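Local coordinates for trypsin-resistant surface T6 protein (Streptococcus pyogenes serotype M6, PDB 4P0D) that forms the backbone subunit of the pilus of this bacterium, is the surface T6 antigen, and is probably joined into the fibre and to the cell wall by sortase, at residues Leu176-Pro181 against Pro257-Lys262; Thr191-Asp196 against Asn244-Tyr249; Phe204-Leu209 against Gly234-Val239; Glu212-Met217 against Ser251-Ser256. The protein carries 1 engineered substitution. All blocks are in the same frame, centred on the assembly; numbering follows the deposited sequence.

Contact 1 (Leu176-Pro181 against Pro257-Lys262); sequences LTFELP and PNISYK
Leu176 meets the edge of the Tyr261 ring. Its CD1 lies near the ring plane, 3.8 Å from Tyr261 CE1. Leu176 CD1 also lies 3.6 Å from Tyr261 OH, whose hydrogen bond goes to Asp196 OD2. The tyrosine CG stands between its own backbone N and carbonyl carbon (chi1 44°), which swings the ring across toward Leu176.

Leu176 and Ile259 pair directly across antiparallel strands of the Cna-B-like, Ig-type domain. Their CB atoms lie on one face of the sheet, 4.2 Å apart. Two backbone bonds join them: Leu176 N to Ile259 O at 2.8 Å, and Ile259 N to Leu176 O at 3.2 Å. Further along, Phe178 CZ meets Pro257 CG obliquely at 3.3 Å, and the ring also meets Phe282.

On the other face, Asn258 OD1 comes within 3.5 Å of Thr177 CG2. Asn258 ND2 is hydrogen-bonded to Glu212 OE1. Toward Phe178 and Pro257 the strands part, and a water lies between them. It accepts from Phe178 N and is close to Pro257 O and Asn258 OD1.

The chemistry divides by face. Apolar groups line the face with Leu176 and Ile259, while water carries the polar link where direct backbone pairing stops.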
loop_
_atom_site.group_PDB
_atom_site.type_symbol
_atom_site.label_atom_id
_atom_site.label_comp_id
_atom_site.label_asym_id
_atom_site.label_seq_id
_atom_site.Cartn_x
_atom_site.Cartn_y
_atom_site.Cartn_z
ATOM N N LEU A 176 -0.648 -4.316 -7.571
ATOM C CA LEU A 176 0.141 -4.812 -6.462
ATOM C C LEU A 176 0.750 -6.137 -6.849
ATOM O O LEU A 176 0.078 -6.988 -7.437
ATOM C CB LEU A 176 -0.729 -5.037 -5.240
ATOM C CG LEU A 176 -1.454 -3.868 -4.606
ATOM C CD1 LEU A 176 -2.379 -4.372 -3.499
ATOM C CD2 LEU A 176 -0.459 -2.862 -4.048
ATOM N N THR A 177 2.026 -6.319 -6.545
ATOM C CA THR A 177 2.619 -7.659 -6.569
ATOM C C THR A 177 3.257 -7.898 -5.207
ATOM O O THR A 177 3.595 -6.948 -4.498
ATOM C CB THR A 177 3.669 -7.817 -7.664
ATOM O OG1 THR A 177 4.770 -6.960 -7.382
ATOM C CG2 THR A 177 3.080 -7.474 -9.056
ATOM N N PHE A 178 3.418 -9.155 -4.826
ATOM C CA PHE A 178 4.044 -9.446 -3.548
ATOM C C PHE A 178 4.739 -10.793 -3.483
ATOM O O PHE A 178 4.446 -11.690 -4.281
ATOM C CB PHE A 178 3.055 -9.261 -2.390
ATOM C CG PHE A 178 1.787 -10.043 -2.513
ATOM C CD1 PHE A 178 0.759 -9.612 -3.341
ATOM C CD2 PHE A 178 1.599 -11.193 -1.749
ATOM C CE1 PHE A 178 -0.424 -10.331 -3.432
ATOM C CE2 PHE A 178 0.421 -11.921 -1.831
ATOM C CZ PHE A 178 -0.591 -11.487 -2.674
ATOM N N GLU A 179 5.699 -10.899 -2.557
ATOM C CA GLU A 179 6.398 -12.155 -2.288
ATOM C C GLU A 179 5.809 -12.738 -1.021
ATOM O O GLU A 179 5.655 -12.046 -0.037
ATOM C CB GLU A 179 7.912 -11.927 -2.147
ATOM C CG GLU A 179 8.522 -11.395 -3.435
ATOM C CD GLU A 179 9.957 -10.927 -3.296
ATOM O OE1 GLU A 179 10.217 -9.894 -2.628
ATOM O OE2 GLU A 179 10.817 -11.594 -3.899
ATOM N N LEU A 180 5.449 -14.014 -1.074
ATOM C CA LEU A 180 4.788 -14.676 0.039
ATOM C C LEU A 180 5.745 -15.087 1.142
ATOM O O LEU A 180 6.899 -15.408 0.878
ATOM C CB LEU A 180 4.069 -15.929 -0.451
ATOM C CG LEU A 180 2.902 -15.710 -1.410
ATOM C CD1 LEU A 180 2.509 -17.014 -2.063
ATOM C CD2 LEU A 180 1.712 -15.125 -0.668
ATOM N N PRO A 181 5.249 -15.143 2.386
ATOM C CA PRO A 181 6.015 -15.862 3.394
ATOM C C PRO A 181 6.027 -17.346 3.029
ATOM O O PRO A 181 5.201 -17.788 2.221
ATOM C CB PRO A 181 5.192 -15.657 4.662
ATOM C CG PRO A 181 3.799 -15.483 4.186
ATOM C CD PRO A 181 3.916 -14.756 2.881
ATOM N N PRO A 257 -0.652 -14.118 -6.135
ATOM C CA PRO A 257 -1.620 -13.463 -7.000
ATOM C C PRO A 257 -1.173 -12.035 -7.308
ATOM O O PRO A 257 -0.358 -11.484 -6.574
ATOM C CB PRO A 257 -2.884 -13.452 -6.152
ATOM C CG PRO A 257 -2.375 -13.369 -4.758
ATOM C CD PRO A 257 -1.113 -14.179 -4.739
ATOM N N ASN A 258 -1.669 -11.476 -8.410
ATOM C CA ASN A 258 -1.396 -10.103 -8.801
ATOM C C ASN A 258 -2.733 -9.352 -8.754
ATOM O O ASN A 258 -3.737 -9.826 -9.292
ATOM C CB ASN A 258 -0.771 -10.089 -10.204
ATOM C CG ASN A 258 0.609 -10.754 -10.228
ATOM O OD1 ASN A 258 1.442 -10.533 -9.335
ATOM N ND2 ASN A 258 0.843 -11.598 -11.222
ATOM N N ILE A 259 -2.758 -8.220 -8.043
ATOM C CA ILE A 259 -3.988 -7.507 -7.759
ATOM C C ILE A 259 -3.976 -6.185 -8.531
ATOM O O ILE A 259 -2.970 -5.480 -8.519
ATOM C CB ILE A 259 -4.120 -7.233 -6.233
ATOM C CG1 ILE A 259 -4.041 -8.543 -5.433
ATOM C CG2 ILE A 259 -5.408 -6.484 -5.889
ATOM C CD1 ILE A 259 -4.237 -8.340 -3.948
ATOM N N SER A 260 -5.088 -5.848 -9.172
ATOM C CA SER A 260 -5.236 -4.560 -9.826
ATOM C C SER A 260 -6.526 -3.876 -9.403
ATOM O O SER A 260 -7.497 -4.531 -9.018
ATOM C CB SER A 260 -5.174 -4.736 -11.345
ATOM O OG SER A 260 -3.876 -5.167 -11.650
ATOM N N TYR A 261 -6.516 -2.551 -9.441
ATOM C CA TYR A 261 -7.708 -1.767 -9.135
ATOM C C TYR A 261 -7.552 -0.328 -9.602
ATOM O O TYR A 261 -6.456 0.117 -9.924
ATOM C CB TYR A 261 -8.047 -1.819 -7.649
ATOM C CG TYR A 261 -6.868 -1.645 -6.726
ATOM C CD1 TYR A 261 -6.042 -2.720 -6.399
ATOM C CD2 TYR A 261 -6.581 -0.403 -6.162
ATOM C CE1 TYR A 261 -4.957 -2.561 -5.539
ATOM C CE2 TYR A 261 -5.505 -0.235 -5.311
ATOM C CZ TYR A 261 -4.708 -1.305 -4.992
ATOM O OH TYR A 261 -3.649 -1.108 -4.124
ATOM N N LYS A 262 -8.662 0.387 -9.650
ATOM C CA LYS A 262 -8.663 1.736 -10.171
ATOM C C LYS A 262 -9.251 2.701 -9.192
ATOM O O LYS A 262 -10.076 2.321 -8.373
ATOM C CB LYS A 262 -9.498 1.780 -11.431
ATOM C CG LYS A 262 -8.873 1.069 -12.611
ATOM C CD LYS A 262 -9.878 1.144 -13.741
ATOM C CE LYS A 262 -9.382 0.539 -15.025
ATOM N NZ LYS A 262 -10.510 0.708 -16.003
HETATM O O HOH W 1 2.219 -10.933 -6.706
#

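Contact 2 (Thr191-Asp196 against Asn244-Tyr249); sequences TVYVSD and NLSFIY
Val194 and Leu245 form a hydrogen-bonded pair in two antiparallel strands whose axes run at 166° and approach to 4.6 Å. The strands belong to the sandwich of the Ig-like, Cna-B-type domain. Val194 N gives to Leu245 O and Leu245 N gives to Val194 O, both at 2.7 Å. Phe247 N continues the ladder to Val192 O.

The face with Val194, Leu245 and Phe247 is apolar. Val192 CG1 touches Phe247 CB at 3.8 Å. Val194 CG2 meets the edge of the Phe247 ring, and Leu245 CD2 sits over the centre of one face. Ile259 and Phe282 close around this layer. Beyond the strand end, Val192 CG2 reaches the edge of the Tyr249 ring, 3.7 Å from Tyr249 CD1.

The opposite face carries Tyr193, Ser195, Asn244 and Ser246. With CG trans to the backbone N (chi1 -169°), the Tyr193 ring lies between Ser246 CB and the Asn244 amide, turned 48° from the latter. Tyr193 OH hydrogen-bonds to Asn296 O, and Asn244 ND2 to Leu297 O, both carbonyls of the loop between strands 276-285 and 307-316. A water links Val192 N to Ser246 OG. Ser195 OG donates to Asn244 OD1 at 2.9 Å, tilted out of the amide plane.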
loop_
_atom_site.group_PDB
_atom_site.type_symbol
_atom_site.label_atom_id
_atom_site.label_comp_id
_atom_site.label_asym_id
_atom_site.label_seq_id
_atom_site.Cartn_x
_atom_site.Cartn_y
_atom_site.Cartn_z
ATOM N N THR A 191 -1.489 -16.305 8.048
ATOM C CA THR A 191 -2.094 -15.074 7.593
ATOM C C THR A 191 -1.434 -14.617 6.274
ATOM O O THR A 191 -0.202 -14.581 6.147
ATOM C CB THR A 191 -2.017 -13.958 8.654
ATOM O OG1 THR A 191 -2.795 -14.307 9.811
ATOM C CG2 THR A 191 -2.525 -12.645 8.105
ATOM N N VAL A 192 -2.291 -14.322 5.298
ATOM C CA VAL A 192 -1.905 -13.734 3.999
ATOM C C VAL A 192 -2.986 -12.716 3.683
ATOM O O VAL A 192 -4.017 -13.090 3.140
ATOM C CB VAL A 192 -1.927 -14.775 2.847
ATOM C CG1 VAL A 192 -1.464 -14.138 1.532
ATOM C CG2 VAL A 192 -1.086 -15.979 3.155
ATOM N N TYR A 193 -2.774 -11.447 4.028
ATOM C CA TYR A 193 -3.859 -10.467 4.067
ATOM C C TYR A 193 -3.439 -9.128 3.441
ATOM O O TYR A 193 -2.478 -8.509 3.901
ATOM C CB TYR A 193 -4.247 -10.261 5.525
ATOM C CG TYR A 193 -5.509 -9.500 5.823
ATOM C CD1 TYR A 193 -5.603 -8.134 5.595
ATOM C CD2 TYR A 193 -6.592 -10.139 6.431
ATOM C CE1 TYR A 193 -6.749 -7.431 5.915
ATOM C CE2 TYR A 193 -7.748 -9.450 6.738
ATOM C CZ TYR A 193 -7.813 -8.092 6.489
ATOM O OH TYR A 193 -8.944 -7.406 6.805
ATOM N N VAL A 194 -4.187 -8.670 2.435
ATOM C CA VAL A 194 -3.835 -7.455 1.680
ATOM C C VAL A 194 -4.866 -6.332 1.875
ATOM O O VAL A 194 -6.090 -6.572 1.893
ATOM C CB VAL A 194 -3.591 -7.787 0.180
ATOM C CG1 VAL A 194 -3.262 -6.522 -0.625
ATOM C CG2 VAL A 194 -2.469 -8.817 0.054
ATOM N N SER A 195 -4.361 -5.112 2.098
ATOM C CA SER A 195 -5.211 -3.934 2.271
ATOM C C SER A 195 -4.690 -2.743 1.469
ATOM O O SER A 195 -3.491 -2.628 1.199
ATOM C CB SER A 195 -5.297 -3.516 3.746
ATOM O OG SER A 195 -5.436 -4.628 4.619
ATOM N N ASP A 196 -5.609 -1.862 1.086
ATOM C CA ASP A 196 -5.258 -0.511 0.649
ATOM C C ASP A 196 -6.380 0.420 1.031
ATOM O O ASP A 196 -7.532 -0.004 1.188
ATOM C CB ASP A 196 -4.985 -0.473 -0.857
ATOM C CG ASP A 196 -4.116 0.719 -1.291
ATOM O OD1 ASP A 196 -3.850 1.628 -0.494
ATOM O OD2 ASP A 196 -3.733 0.762 -2.472
ATOM N N ASN A 244 -10.042 -4.799 1.889
ATOM C CA ASN A 244 -9.255 -5.857 2.506
ATOM C C ASN A 244 -9.460 -7.121 1.689
ATOM O O ASN A 244 -10.556 -7.368 1.182
ATOM C CB ASN A 244 -9.661 -6.092 3.956
ATOM C CG ASN A 244 -9.377 -4.892 4.845
ATOM O OD1 ASN A 244 -8.330 -4.289 4.749
ATOM N ND2 ASN A 244 -10.327 -4.533 5.686
ATOM N N LEU A 245 -8.390 -7.882 1.517
ATOM C CA LEU A 245 -8.432 -9.126 0.769
ATOM C C LEU A 245 -7.575 -10.160 1.521
ATOM O O LEU A 245 -6.352 -10.027 1.625
ATOM C CB LEU A 245 -7.947 -8.923 -0.670
ATOM C CG LEU A 245 -8.514 -9.879 -1.726
ATOM C CD1 LEU A 245 -7.966 -9.576 -3.107
ATOM C CD2 LEU A 245 -8.234 -11.314 -1.354
ATOM N N SER A 246 -8.234 -11.177 2.061
ATOM C CA SER A 246 -7.548 -12.222 2.796
ATOM C C SER A 246 -7.448 -13.421 1.885
ATOM O O SER A 246 -8.471 -13.918 1.411
ATOM C CB SER A 246 -8.307 -12.580 4.088
ATOM O OG SER A 246 -7.649 -13.624 4.793
ATOM N N PHE A 247 -6.229 -13.895 1.638
ATOM C CA PHE A 247 -6.050 -15.106 0.829
ATOM C C PHE A 247 -5.945 -16.352 1.699
ATOM O O PHE A 247 -5.665 -16.272 2.895
ATOM C CB PHE A 247 -4.799 -15.011 -0.040
ATOM C CG PHE A 247 -4.880 -13.973 -1.132
ATOM C CD1 PHE A 247 -5.542 -14.246 -2.318
ATOM C CD2 PHE A 247 -4.257 -12.742 -0.982
ATOM C CE1 PHE A 247 -5.602 -13.310 -3.329
ATOM C CE2 PHE A 247 -4.309 -11.796 -1.993
ATOM C CZ PHE A 247 -4.992 -12.073 -3.158
ATOM N N ILE A 248 -6.183 -17.498 1.070
ATOM C CA ILE A 248 -6.092 -18.796 1.710
ATOM C C ILE A 248 -4.757 -19.420 1.325
ATOM O O ILE A 248 -4.606 -19.976 0.221
ATOM C CB ILE A 248 -7.274 -19.694 1.270
ATOM C CG1 ILE A 248 -8.590 -18.950 1.529
ATOM C CG2 ILE A 248 -7.206 -21.054 1.970
ATOM C CD1 ILE A 248 -9.828 -19.691 1.047
ATOM N N TYR A 249 -3.789 -19.329 2.244
ATOM C CA TYR A 249 -2.377 -19.677 1.948
ATOM C C TYR A 249 -2.200 -20.963 1.163
ATOM O O TYR A 249 -1.515 -20.993 0.127
ATOM C CB TYR A 249 -1.544 -19.765 3.232
ATOM C CG TYR A 249 -0.085 -20.083 2.989
ATOM C CD1 TYR A 249 0.819 -19.074 2.660
ATOM C CD2 TYR A 249 0.404 -21.385 3.110
ATOM C CE1 TYR A 249 2.140 -19.347 2.438
ATOM C CE2 TYR A 249 1.739 -21.679 2.890
ATOM C CZ TYR A 249 2.604 -20.652 2.562
ATOM O OH TYR A 249 3.939 -20.895 2.366
HETATM O O HOH W 2 -5.254 -14.375 5.968
#

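Contact 3 (Phe204-Leu209 against Gly234-Val239); sequences FNFNSL and GIAKEV
Glu238 OE2 and Phe206 N are joined through one water, which three groups grip. The water accepts from Phe206 N and donates to Glu238 OE2 and to Phe204 O, each at 2.8 Å. It thus ties the strand 231-238 to the bend that follows Asn205.

This corner of the Cna-B-like domain carries the chain through two overlapping type I turns, from one sheet face to another. Phe206 points toward the strand with CG trans to its backbone N (chi1 -178°). The CB and backbone N of Glu238 lie over one face of the ring. Glu238 CB is 3.8 Å from the ring centroid, 20° off the normal, a CH-pi contact. Glu238 N is 3.5 Å from Phe206 CE1. The carboxylate extends past the ring, nearly parallel to it, with Glu238 OE1 3.5 Å from Phe206 CB. Deeper in, Leu209 CD2 packs on Ala236 CB at 3.8 Å.

No direct hydrogen bond crosses here. The polar link between the segments is therefore carried by water, and the rest is apolar and CH-pi contact.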
loop_
_atom_site.group_PDB
_atom_site.type_symbol
_atom_site.label_atom_id
_atom_site.label_comp_id
_atom_site.label_asym_id
_atom_site.label_seq_id
_atom_site.Cartn_x
_atom_site.Cartn_y
_atom_site.Cartn_z
ATOM N N PHE A 204 -11.999 5.292 -4.780
ATOM C CA PHE A 204 -11.721 3.880 -5.055
ATOM C C PHE A 204 -12.911 3.209 -5.697
ATOM O O PHE A 204 -14.032 3.449 -5.269
ATOM C CB PHE A 204 -11.416 3.164 -3.739
ATOM C CG PHE A 204 -11.240 1.680 -3.879
ATOM C CD1 PHE A 204 -10.146 1.157 -4.551
ATOM C CD2 PHE A 204 -12.167 0.802 -3.327
ATOM C CE1 PHE A 204 -9.985 -0.215 -4.691
ATOM C CE2 PHE A 204 -11.996 -0.565 -3.447
ATOM C CZ PHE A 204 -10.912 -1.077 -4.125
ATOM N N ASN A 205 -12.663 2.386 -6.716
ATOM C CA ASN A 205 -13.714 1.621 -7.382
ATOM C C ASN A 205 -13.566 0.142 -7.062
ATOM O O ASN A 205 -12.769 -0.562 -7.690
ATOM C CB ASN A 205 -13.674 1.819 -8.909
ATOM C CG ASN A 205 -14.878 1.181 -9.622
ATOM O OD1 ASN A 205 -15.542 0.284 -9.102
ATOM N ND2 ASN A 205 -15.163 1.662 -10.811
ATOM N N PHE A 206 -14.353 -0.333 -6.102
ATOM C CA PHE A 206 -14.262 -1.734 -5.682
ATOM C C PHE A 206 -14.577 -2.698 -6.820
ATOM O O PHE A 206 -13.935 -3.725 -6.959
ATOM C CB PHE A 206 -15.185 -1.992 -4.498
ATOM C CG PHE A 206 -15.122 -3.393 -3.982
ATOM C CD1 PHE A 206 -13.976 -3.865 -3.361
ATOM C CD2 PHE A 206 -16.203 -4.254 -4.130
ATOM C CE1 PHE A 206 -13.910 -5.156 -2.866
ATOM C CE2 PHE A 206 -16.141 -5.560 -3.652
ATOM C CZ PHE A 206 -14.990 -6.010 -3.016
ATOM N N ASN A 207 -15.562 -2.340 -7.638
ATOM C CA ASN A 207 -15.935 -3.117 -8.805
ATOM C C ASN A 207 -14.807 -3.291 -9.822
ATOM O O ASN A 207 -14.858 -4.220 -10.619
ATOM C CB ASN A 207 -17.180 -2.501 -9.489
ATOM N N SER A 208 -13.798 -2.406 -9.800
ATOM C CA SER A 208 -12.635 -2.535 -10.678
ATOM C C SER A 208 -11.611 -3.552 -10.177
ATOM O O SER A 208 -10.682 -3.841 -10.875
ATOM C CB SER A 208 -11.923 -1.193 -10.847
ATOM O OG SER A 208 -11.246 -0.821 -9.654
ATOM N N LEU A 209 -11.773 -4.065 -8.963
ATOM C CA LEU A 209 -10.766 -4.943 -8.351
ATOM C C LEU A 209 -10.641 -6.240 -9.128
ATOM O O LEU A 209 -11.630 -6.933 -9.371
ATOM C CB LEU A 209 -11.121 -5.238 -6.882
ATOM C CG LEU A 209 -10.157 -6.076 -6.031
ATOM C CD1 LEU A 209 -8.837 -5.341 -5.810
ATOM C CD2 LEU A 209 -10.800 -6.422 -4.682
ATOM N N GLY A 234 -9.353 -16.684 -2.032
ATOM C CA GLY A 234 -9.437 -15.604 -1.085
ATOM C C GLY A 234 -10.820 -14.983 -1.070
ATOM O O GLY A 234 -11.731 -15.453 -1.747
ATOM N N ILE A 235 -10.958 -13.923 -0.289
ATOM C CA ILE A 235 -12.209 -13.177 -0.167
ATOM C C ILE A 235 -11.847 -11.708 0.001
ATOM O O ILE A 235 -10.946 -11.357 0.781
ATOM C CB ILE A 235 -13.041 -13.613 1.050
ATOM C CG1 ILE A 235 -13.279 -15.126 1.054
ATOM C CG2 ILE A 235 -14.392 -12.915 1.063
ATOM C CD1 ILE A 235 -14.091 -15.571 2.246
ATOM N N ALA A 236 -12.561 -10.867 -0.739
ATOM C CA ALA A 236 -12.357 -9.446 -0.758
ATOM C C ALA A 236 -13.572 -8.735 -0.210
ATOM O O ALA A 236 -14.712 -9.217 -0.384
ATOM C CB ALA A 236 -12.116 -8.998 -2.186
ATOM N N LYS A 237 -13.330 -7.573 0.399
ATOM C CA LYS A 237 -14.391 -6.707 0.906
ATOM C C LYS A 237 -14.006 -5.240 0.781
ATOM O O LYS A 237 -12.855 -4.863 1.023
ATOM C CB LYS A 237 -14.679 -7.034 2.367
ATOM C CG LYS A 237 -15.903 -6.370 2.981
ATOM C CD LYS A 237 -15.891 -6.606 4.498
ATOM C CE LYS A 237 -17.262 -6.389 5.091
ATOM N NZ LYS A 237 -17.699 -4.983 4.893
ATOM N N GLU A 238 -14.987 -4.425 0.400
ATOM C CA GLU A 238 -14.829 -2.991 0.320
ATOM C C GLU A 238 -14.924 -2.396 1.717
ATOM O O GLU A 238 -15.920 -2.601 2.415
ATOM C CB GLU A 238 -15.910 -2.382 -0.572
ATOM C CG GLU A 238 -15.713 -0.898 -0.856
ATOM C CD GLU A 238 -16.764 -0.307 -1.795
ATOM O OE1 GLU A 238 -17.688 -1.040 -2.189
ATOM O OE2 GLU A 238 -16.641 0.879 -2.155
ATOM N N VAL A 239 -13.900 -1.650 2.113
ATOM C CA VAL A 239 -13.852 -1.029 3.431
ATOM C C VAL A 239 -13.280 0.371 3.285
ATOM O O VAL A 239 -12.184 0.543 2.760
ATOM C CB VAL A 239 -12.960 -1.834 4.407
ATOM C CG1 VAL A 239 -12.935 -1.180 5.786
ATOM C CG2 VAL A 239 -13.460 -3.264 4.505
HETATM O O HOH W 3 -16.031 1.522 -4.822
#

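Contact 4 (Glu212-Met217 against Ser251-Ser256); sequences EWKGKM and SLESIS
Trp213 reaches into the segment 251-256 and uses its indole N-H twice. Trp213 NE1 donates to Leu252 O at 3.0 Å, an acceptor almost in the ring plane. A second, weak bond runs from Trp213 NE1 to Ile255 O, also 3.0 Å. Leu252 O accepts from Ile255 N as well, and the two donors arrive from opposite faces of its plane. Leu252 O thus serves both the turn and the indole.

Trp213 to Lys216 is a type I' turn that closes the beta-hairpin of strands 202-213 and 216-220. Leu252 to Ile255 is another type I' turn, in the connection between two strands of the Cna-B-like domain. The indole of the hairpin is inserted beside this second turn.

Lys214 lies over the indole, its CG 3.6 Å above the ring plane. A bend at chi3 (-54°) then turns the amine toward the carboxylate. Lys214 NZ and Glu253 OE1 form a salt bridge of 2.8 Å, met on the syn side. The same amine also pairs with Glu229. Ile255 crosses the lysine at about a right angle, with Ile255 CD1 3.7 Å from Lys214 CD. A water also accepts from Lys214 N and donates to Ser256 O and Glu212 OE2.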
loop_
_atom_site.group_PDB
_atom_site.type_symbol
_atom_site.label_atom_id
_atom_site.label_comp_id
_atom_site.label_asym_id
_atom_site.label_seq_id
_atom_site.Cartn_x
_atom_site.Cartn_y
_atom_site.Cartn_z
ATOM N N GLU A 212 -5.306 -11.737 -10.603
ATOM C CA GLU A 212 -4.774 -12.764 -11.493
ATOM C C GLU A 212 -3.931 -13.694 -10.635
ATOM O O GLU A 212 -3.237 -13.257 -9.724
ATOM C CB GLU A 212 -3.938 -12.152 -12.635
ATOM C CG GLU A 212 -3.098 -13.134 -13.470
ATOM C CD GLU A 212 -1.628 -13.214 -13.045
ATOM O OE1 GLU A 212 -0.969 -12.143 -13.072
ATOM O OE2 GLU A 212 -1.118 -14.329 -12.700
ATOM N N TRP A 213 -4.024 -14.982 -10.914
ATOM C CA TRP A 213 -3.256 -16.002 -10.197
ATOM C C TRP A 213 -3.015 -17.148 -11.179
ATOM O O TRP A 213 -3.936 -17.596 -11.864
ATOM C CB TRP A 213 -4.030 -16.484 -8.975
ATOM C CG TRP A 213 -3.360 -17.612 -8.214
ATOM C CD1 TRP A 213 -2.253 -17.538 -7.429
ATOM C CD2 TRP A 213 -3.785 -18.964 -8.180
ATOM N NE1 TRP A 213 -1.953 -18.776 -6.909
ATOM C CE2 TRP A 213 -2.893 -19.668 -7.346
ATOM C CE3 TRP A 213 -4.852 -19.648 -8.754
ATOM C CZ2 TRP A 213 -3.031 -21.032 -7.090
ATOM C CZ3 TRP A 213 -4.981 -20.994 -8.507
ATOM C CH2 TRP A 213 -4.080 -21.671 -7.678
ATOM N N LYS A 214 -1.764 -17.587 -11.257
ATOM C CA LYS A 214 -1.337 -18.601 -12.228
ATOM C C LYS A 214 -1.709 -18.248 -13.670
ATOM O O LYS A 214 -2.029 -19.124 -14.456
ATOM C CB LYS A 214 -1.917 -19.975 -11.854
ATOM C CG LYS A 214 -1.320 -20.545 -10.575
ATOM C CD LYS A 214 -1.334 -22.066 -10.557
ATOM C CE LYS A 214 -2.724 -22.618 -10.821
ATOM N NZ LYS A 214 -2.888 -23.973 -10.232
ATOM N N GLY A 215 -1.683 -16.964 -14.010
ATOM C CA GLY A 215 -1.997 -16.534 -15.357
ATOM C C GLY A 215 -3.466 -16.669 -15.734
ATOM O O GLY A 215 -3.793 -16.696 -16.916
ATOM N N LYS A 216 -4.337 -16.749 -14.728
ATOM C CA LYS A 216 -5.788 -16.823 -14.917
ATOM C C LYS A 216 -6.462 -15.687 -14.159
ATOM O O LYS A 216 -6.071 -15.378 -13.051
ATOM C CB LYS A 216 -6.300 -18.152 -14.369
ATOM C CG LYS A 216 -5.689 -19.358 -15.056
ATOM C CD LYS A 216 -6.113 -20.646 -14.382
ATOM C CE LYS A 216 -5.629 -21.845 -15.174
ATOM N NZ LYS A 216 -6.453 -23.032 -14.850
ATOM N N MET A 217 -7.487 -15.076 -14.739
ATOM C CA MET A 217 -8.224 -14.037 -14.030
ATOM C C MET A 217 -9.221 -14.692 -13.084
ATOM O O MET A 217 -9.915 -15.651 -13.439
ATOM C CB MET A 217 -8.996 -13.123 -14.987
ATOM C CG MET A 217 -8.110 -12.292 -15.895
ATOM S SD MET A 217 -6.892 -11.269 -15.026
ATOM C CE MET A 217 -7.932 -10.540 -13.794
ATOM N N SER A 251 -4.234 -22.645 -0.691
ATOM C CA SER A 251 -4.807 -22.612 -2.048
ATOM C C SER A 251 -3.928 -21.907 -3.092
ATOM O O SER A 251 -4.168 -22.031 -4.294
ATOM C CB SER A 251 -6.180 -21.927 -2.033
ATOM O OG SER A 251 -6.043 -20.509 -2.005
ATOM N N LEU A 252 -2.935 -21.147 -2.637
ATOM C CA LEU A 252 -2.070 -20.387 -3.550
ATOM C C LEU A 252 -0.985 -21.224 -4.219
ATOM O O LEU A 252 -0.415 -20.803 -5.235
ATOM C CB LEU A 252 -1.450 -19.185 -2.844
ATOM C CG LEU A 252 -2.415 -18.155 -2.247
ATOM C CD1 LEU A 252 -1.647 -16.969 -1.674
ATOM C CD2 LEU A 252 -3.443 -17.682 -3.268
ATOM N N GLU A 253 -0.702 -22.416 -3.681
ATOM C CA GLU A 253 0.325 -23.297 -4.257
ATOM C C GLU A 253 1.664 -22.554 -4.410
ATOM O O GLU A 253 2.337 -22.692 -5.422
ATOM C CB GLU A 253 -0.127 -23.860 -5.624
ATOM C CG GLU A 253 -1.372 -24.722 -5.578
ATOM C CD GLU A 253 -2.007 -24.957 -6.932
ATOM O OE1 GLU A 253 -1.369 -24.760 -8.001
ATOM O OE2 GLU A 253 -3.181 -25.351 -6.927
ATOM N N SER A 254 1.997 -21.723 -3.427
ATOM C CA SER A 254 3.236 -20.928 -3.427
ATOM C C SER A 254 3.421 -20.001 -4.644
ATOM O O SER A 254 4.546 -19.641 -4.988
ATOM C CB SER A 254 4.455 -21.848 -3.280
ATOM O OG SER A 254 4.257 -22.801 -2.242
ATOM N N ILE A 255 2.324 -19.611 -5.290
ATOM C CA ILE A 255 2.374 -18.665 -6.410
ATOM C C ILE A 255 1.594 -17.422 -5.979
ATOM O O ILE A 255 0.456 -17.534 -5.531
ATOM C CB ILE A 255 1.774 -19.307 -7.686
ATOM C CG1 ILE A 255 2.728 -20.377 -8.221
ATOM C CG2 ILE A 255 1.500 -18.274 -8.781
ATOM C CD1 ILE A 255 2.060 -21.397 -9.131
ATOM N N SER A 256 2.202 -16.244 -6.080
ATOM C CA SER A 256 1.548 -15.012 -5.606
ATOM C C SER A 256 0.533 -14.505 -6.608
ATOM O O SER A 256 0.843 -14.414 -7.779
ATOM C CB SER A 256 2.549 -13.869 -5.410
ATOM O OG SER A 256 3.513 -14.215 -4.455
HETATM O O HOH W 4 0.193 -15.464 -10.393
#

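In the fold
All four contacts lie in the middle, Cna-B-like domain. Contacts 1 and 2 are buried strand pairs, contact 1 held by one hydrogen-bonded pair, contact 2 by a longer ladder, each with an apolar layer on one face. They meet through Leu176 against Val194 and through the Tyr261-Asp196 bond. Contacts 3 and 4 are partly buried and lack backbone pairing between their segments. Both use strand 202-213, at its corner and at its hairpin end. Contact 3 borders contact 2 through the pairing of strands 231-238 and 242-247. Contact 4 adjoins contact 1 through Asn258 with Glu212. Charged groups take part mainly in these outer two: a carboxylate beside a ring in contact 3, a salt bridge in contact 4.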